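PDB 3KBQ: protein Ta0487 from Thermoplasma acidophilum, which is of unknown function but belongs to the CinA family, the crystallised piece being its probable molybdopterin-binding domain. Local coordinates for residues 120-123 with 124-127; 97-100 with 101-105; 149-153 with 154-158. All blocks are in the same frame, centred on the assembly; numbering follows the deposited sequence.

Contact 1 of 3, residues 120-123 with 124-127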
# COMPACT_ATOMS: atom_id res chain seq x y z
N LYS B 120 -24.17 0.26 11.17
CA LYS B 120 -24.24 1.68 10.78
C LYS B 120 -23.56 1.81 9.40
O LYS B 120 -22.42 1.39 9.21
CB LYS B 120 -23.59 2.58 11.85
CG LYS B 120 -24.42 2.92 13.10
CD LYS B 120 -25.32 4.20 12.86
CE LYS B 120 -25.51 5.13 14.12
NZ LYS B 120 -26.90 5.22 14.80
N ILE B 121 -24.28 2.34 8.41
CA ILE B 121 -23.86 2.25 7.00
C ILE B 121 -24.25 3.59 6.37
O ILE B 121 -25.25 4.16 6.79
CB ILE B 121 -24.64 1.08 6.35
CG1 ILE B 121 -23.82 -0.21 6.37
CG2 ILE B 121 -25.04 1.33 4.94
CD1 ILE B 121 -24.77 -1.44 6.23
N PRO B 122 -23.46 4.11 5.40
CA PRO B 122 -23.99 5.27 4.66
C PRO B 122 -25.00 4.83 3.56
O PRO B 122 -24.98 3.68 3.12
CB PRO B 122 -22.72 5.89 4.05
CG PRO B 122 -21.86 4.75 3.76
CD PRO B 122 -22.15 3.68 4.85
N PRO B 123 -25.89 5.73 3.11
CA PRO B 123 -26.90 5.32 2.10
C PRO B 123 -26.34 4.87 0.75
O PRO B 123 -27.02 4.15 0.04
CB PRO B 123 -27.76 6.59 1.92
CG PRO B 123 -26.93 7.68 2.39
CD PRO B 123 -26.10 7.12 3.53
N SER B 124 -25.12 5.28 0.41
CA SER B 124 -24.50 4.82 -0.84
C SER B 124 -24.09 3.35 -0.85
O SER B 124 -23.63 2.85 -1.89
CB SER B 124 -23.25 5.66 -1.12
OG SER B 124 -23.58 6.79 -1.92
N CYS B 125 -24.21 2.67 0.29
CA CYS B 125 -23.76 1.28 0.41
C CYS B 125 -24.91 0.34 0.69
O CYS B 125 -25.90 0.75 1.28
CB CYS B 125 -22.74 1.15 1.53
SG CYS B 125 -21.25 2.15 1.23
N ARG B 126 -24.77 -0.92 0.26
CA ARG B 126 -25.61 -2.03 0.67
C ARG B 126 -24.76 -3.05 1.45
O ARG B 126 -23.61 -3.32 1.04
CB ARG B 126 -26.14 -2.75 -0.56
CG ARG B 126 -27.30 -2.09 -1.24
CD ARG B 126 -27.88 -3.04 -2.29
NE ARG B 126 -27.03 -3.17 -3.47
CZ ARG B 126 -26.40 -4.28 -3.85
NH1 ARG B 126 -26.52 -5.40 -3.15
NH2 ARG B 126 -25.64 -4.27 -4.95
N PRO B 127 -25.31 -3.67 2.51
CA PRO B 127 -24.50 -4.67 3.19
C PRO B 127 -24.45 -5.97 2.39
O PRO B 127 -25.38 -6.27 1.67
CB PRO B 127 -25.23 -4.88 4.52
CG PRO B 127 -26.71 -4.43 4.30
CD PRO B 127 -26.72 -3.63 3.00
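I121 CD1 sits over one face of the P127 ring, 3.9 Å from CB and toward the CB-CG side, the two side chains crossing at about a right angle. C125 SG lies obliquely above one face of the P122 ring, displaced toward CG (3.7 Å) and CD (4.0 Å). The planar group is the P122 carbonyl. It accepts C125 N at 3.1 Å in a fairly straight bond (161° at the hydrogen), with the donor 46° above the carbonyl plane and so off the lone pairs. This bond closes a type I beta turn from P122 to C125, which reverses the chain between strands 120-121 and 125-128. I121 CG2 completes the apolar seam at 4.1 Å from C125 CB. Cutting I121 back to an alanine would probably open a gap beside P127 and C125, leaving the P127 ring without its partner across the turn. S124 OG is hydrogen-bonded to Q90 NE2 of a neighbouring loop. C125 holds SG anti to its carbonyl carbon (chi1 -62°), which sets it beside the backbone N and above P122, and SG forms the disulfide with C140. Held by backbone and side chain alike, C125 is probably well fixed.

Contact 2 of 3, residues 97-100 with 101-105; sequences DALA and MIKKK
L99 and K103, one turn apart on the alpha-helix 96-106, lay their side chains obliquely over each other on one flank. L99 swings CG anti to its backbone N (chi1 -179°), which sends the isobutyl group toward the next turn. K103, extended beyond CG, comes the other way, bringing CE and NZ. The touching is broad rather than pointed: K103 CE is 4.0 Å from both CG and CD1 of L99, and K103 NZ is 3.9 Å from L99 CD2. The last methylene and the ammonium group of the lysine thus both lie against the leucine's branch.

M101 behaves differently. Its chain bends at chi3 (-51°), which carries the terminal methyl back toward the preceding turn, where CE lies 3.9 Å from A98 CA and more loosely, at 4.4 Å, from A98 CB. I102 returns over the same residue from another side, and its CD1 rests 3.5 Å from A98 O. A98 is therefore bordered by two side chains from the following turn.

Beneath them run the regular i+4 to i hydrogen bonds of the helix, in which M101 N, I102 N, K103 N and K104 N bond to the carbonyl oxygens of D97, A98, L99 and A100. The first of these has a length of 2.8 Å and is nearly linear at 169°. Around the helix, L99 and I102 both pack on L111, M101 on P136, and A98 N bonds D95 OD2 at the helix start. Farther along, K105 NZ reaches the loop carbonyls of N130 and G133. The longest of the four bonds, K104 N to A100 O, measures 3.2 Å.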
# COMPACT_ATOMS: atom_id res chain seq x y z
N ASP B 97 -31.80 -4.31 8.19
CA ASP B 97 -31.51 -5.70 7.74
C ASP B 97 -30.17 -6.11 8.34
O ASP B 97 -30.06 -7.17 8.97
CB ASP B 97 -31.36 -5.84 6.20
CG ASP B 97 -32.53 -5.25 5.40
OD1 ASP B 97 -33.62 -4.95 5.97
OD2 ASP B 97 -32.34 -5.09 4.16
N ALA B 98 -29.17 -5.24 8.15
CA ALA B 98 -27.82 -5.46 8.70
C ALA B 98 -27.93 -5.75 10.20
O ALA B 98 -27.41 -6.77 10.69
CB ALA B 98 -26.93 -4.24 8.45
N LEU B 99 -28.64 -4.87 10.92
CA LEU B 99 -28.81 -5.02 12.37
C LEU B 99 -29.42 -6.39 12.74
O LEU B 99 -28.87 -7.12 13.58
CB LEU B 99 -29.63 -3.85 12.97
CG LEU B 99 -29.83 -3.92 14.50
CD1 LEU B 99 -28.49 -4.05 15.27
CD2 LEU B 99 -30.63 -2.71 15.00
N ALA B 100 -30.54 -6.72 12.08
CA ALA B 100 -31.13 -8.07 12.17
C ALA B 100 -30.11 -9.21 11.89
O ALA B 100 -30.04 -10.16 12.67
CB ALA B 100 -32.35 -8.19 11.23
N MET B 101 -29.34 -9.13 10.81
CA MET B 101 -28.27 -10.12 10.54
C MET B 101 -27.43 -10.31 11.82
O MET B 101 -27.27 -11.43 12.34
CB MET B 101 -27.35 -9.68 9.39
CG MET B 101 -28.03 -9.10 8.08
SD MET B 101 -27.04 -8.98 6.51
CE MET B 101 -25.54 -8.12 6.94
N ILE B 102 -26.92 -9.19 12.35
CA ILE B 102 -26.01 -9.21 13.49
C ILE B 102 -26.55 -9.84 14.79
O ILE B 102 -25.87 -10.67 15.41
CB ILE B 102 -25.40 -7.81 13.72
CG1 ILE B 102 -24.49 -7.46 12.52
CG2 ILE B 102 -24.58 -7.80 15.04
CD1 ILE B 102 -24.32 -6.00 12.22
N LYS B 103 -27.75 -9.43 15.19
CA LYS B 103 -28.42 -9.97 16.39
C LYS B 103 -28.64 -11.49 16.29
O LYS B 103 -28.47 -12.22 17.27
CB LYS B 103 -29.77 -9.29 16.61
CG LYS B 103 -29.67 -7.92 17.22
CD LYS B 103 -31.01 -7.17 17.13
CE LYS B 103 -30.90 -5.83 17.85
NZ LYS B 103 -32.12 -5.00 17.72
N LYS B 104 -29.02 -11.93 15.09
CA LYS B 104 -29.19 -13.35 14.82
C LYS B 104 -27.86 -14.07 15.03
O LYS B 104 -27.82 -15.09 15.70
CB LYS B 104 -29.68 -13.55 13.39
CG LYS B 104 -30.71 -14.67 13.24
CD LYS B 104 -31.68 -14.70 14.45
CE LYS B 104 -32.96 -15.47 14.16
NZ LYS B 104 -32.66 -16.79 13.54
N LYS B 105 -26.77 -13.51 14.52
CA LYS B 105 -25.46 -14.14 14.67
C LYS B 105 -25.01 -14.24 16.12
O LYS B 105 -24.36 -15.22 16.52
CB LYS B 105 -24.40 -13.39 13.88
CG LYS B 105 -24.39 -13.74 12.41
CD LYS B 105 -23.41 -12.87 11.66
CE LYS B 105 -23.30 -13.29 10.20
NZ LYS B 105 -22.36 -14.47 10.00

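Contact 3 of 3, residues 149-153 with 154-158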
# COMPACT_ATOMS: atom_id res chain seq x y z
N ILE B 149 -16.10 -3.12 0.34
CA ILE B 149 -15.41 -2.92 1.63
C ILE B 149 -15.56 -4.25 2.39
O ILE B 149 -16.70 -4.68 2.63
CB ILE B 149 -16.04 -1.71 2.38
CG1 ILE B 149 -15.83 -0.42 1.58
CG2 ILE B 149 -15.47 -1.56 3.85
CD1 ILE B 149 -16.65 0.78 2.17
N LEU B 150 -14.43 -4.89 2.70
CA LEU B 150 -14.39 -6.28 3.19
C LEU B 150 -13.73 -6.35 4.55
O LEU B 150 -12.96 -5.45 4.90
CB LEU B 150 -13.61 -7.15 2.21
CG LEU B 150 -14.13 -7.19 0.76
CD1 LEU B 150 -13.21 -8.01 -0.16
CD2 LEU B 150 -15.52 -7.76 0.83
N PRO B 151 -14.06 -7.39 5.35
CA PRO B 151 -13.35 -7.67 6.63
C PRO B 151 -11.92 -8.02 6.36
O PRO B 151 -11.56 -8.42 5.23
CB PRO B 151 -14.03 -8.93 7.16
CG PRO B 151 -15.39 -8.98 6.49
CD PRO B 151 -15.19 -8.30 5.13
N GLY B 152 -11.09 -7.90 7.38
CA GLY B 152 -9.64 -8.16 7.19
C GLY B 152 -9.32 -9.63 7.47
O GLY B 152 -8.24 -10.11 7.14
N VAL B 153 -10.22 -10.33 8.12
CA VAL B 153 -10.01 -11.79 8.32
C VAL B 153 -10.01 -12.53 6.96
O VAL B 153 -11.03 -12.53 6.28
CB VAL B 153 -11.10 -12.36 9.24
CG1 VAL B 153 -10.99 -13.94 9.33
CG2 VAL B 153 -10.96 -11.71 10.65
N PRO B 154 -8.87 -13.15 6.57
CA PRO B 154 -8.72 -13.62 5.20
C PRO B 154 -9.82 -14.58 4.77
O PRO B 154 -10.30 -14.48 3.66
CB PRO B 154 -7.34 -14.32 5.19
CG PRO B 154 -6.59 -13.62 6.30
CD PRO B 154 -7.64 -13.41 7.37
N LYS B 155 -10.23 -15.47 5.64
CA LYS B 155 -11.27 -16.42 5.26
C LYS B 155 -12.59 -15.69 4.94
O LYS B 155 -13.31 -16.04 4.00
CB LYS B 155 -11.43 -17.46 6.35
CG LYS B 155 -12.46 -18.51 6.07
CD LYS B 155 -12.61 -19.38 7.32
CE LYS B 155 -13.48 -20.59 7.03
NZ LYS B 155 -12.74 -21.56 6.16
N GLU B 156 -12.90 -14.64 5.70
CA GLU B 156 -14.12 -13.86 5.47
C GLU B 156 -13.95 -13.01 4.21
O GLU B 156 -14.87 -12.91 3.39
CB GLU B 156 -14.39 -12.96 6.68
CG GLU B 156 -14.58 -13.75 7.97
CD GLU B 156 -14.80 -12.83 9.18
OE1 GLU B 156 -15.41 -11.72 9.07
OE2 GLU B 156 -14.34 -13.22 10.26
N MET B 157 -12.78 -12.38 4.08
CA MET B 157 -12.54 -11.43 2.98
C MET B 157 -12.74 -12.24 1.69
O MET B 157 -13.52 -11.83 0.81
CB MET B 157 -11.13 -10.81 3.07
CG MET B 157 -10.70 -9.86 1.88
SD MET B 157 -10.29 -10.74 0.33
CE MET B 157 -8.77 -11.53 0.89
N GLU B 158 -12.12 -13.43 1.63
CA GLU B 158 -12.10 -14.26 0.41
C GLU B 158 -13.49 -14.82 0.09
O GLU B 158 -13.91 -14.79 -1.08
CB GLU B 158 -11.05 -15.36 0.49
CG GLU B 158 -9.65 -14.77 0.74
CD GLU B 158 -8.55 -15.81 1.00
OE1 GLU B 158 -8.82 -17.02 0.90
OE2 GLU B 158 -7.39 -15.42 1.25
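V153 O receives two backbone N-H groups: M157 N at 2.8 Å in a nearly straight bond (162°), and E156 N at 2.9 Å in a weak, bent one (120°). This is the first turn of helix 154-163, with V153 at the N-cap position, and it completes a strand-loop-helix connection leading out of strand 145-150. Because V153 has no polar side-chain atom, its carbonyl, and not a capping side chain, is what ties it to the helix here. E156 extends alongside the loop. Its carboxylate puts OE2 3.5 Å from V153 CB, while OE1 lies 3.7 Å from P151 CB, the glutamate chain crossing the P151 ring at about a right angle. OE1 is also held by N130 ND2, which probably helps to set the rotation of the carboxylate.

On the inner side M157 directs CG anti to its backbone N (chi1 175°), which brings it 3.7 Å from L150 CD1; beyond CG the chain bends twice. The methionine continues to F27 and N24 of helix 23-34, joining the strand end, the new helix and that neighbour. P151 O is buried without a polar partner in the model; M157 CB packs against it at 3.3 Å.

How the contacts relate
Contacts 1 and 2 are neighbours, their centres 14 Å apart, and they touch by packing alone: P127 CB meets M101 CE at 4.1 Å, and I121 CD1 meets A98 CB at 4.2 Å. A98 and M101 of helix 96-106 thus pack against the I121 and P127 end of the turn. Contact 3 touches neither. It reaches the same mixed sheet as contact 1, on the opposite side of the chain's centre, with nearest atoms about 5 Å apart. Contacts 2 and 3 approach to about 8 Å and share N130, whose O takes K105 NZ and whose ND2 holds E156. A bound sulfate, probably from the crystallisation liquor, lies about 6 Å from residue G152 in contact 3 and may mark a pocket there.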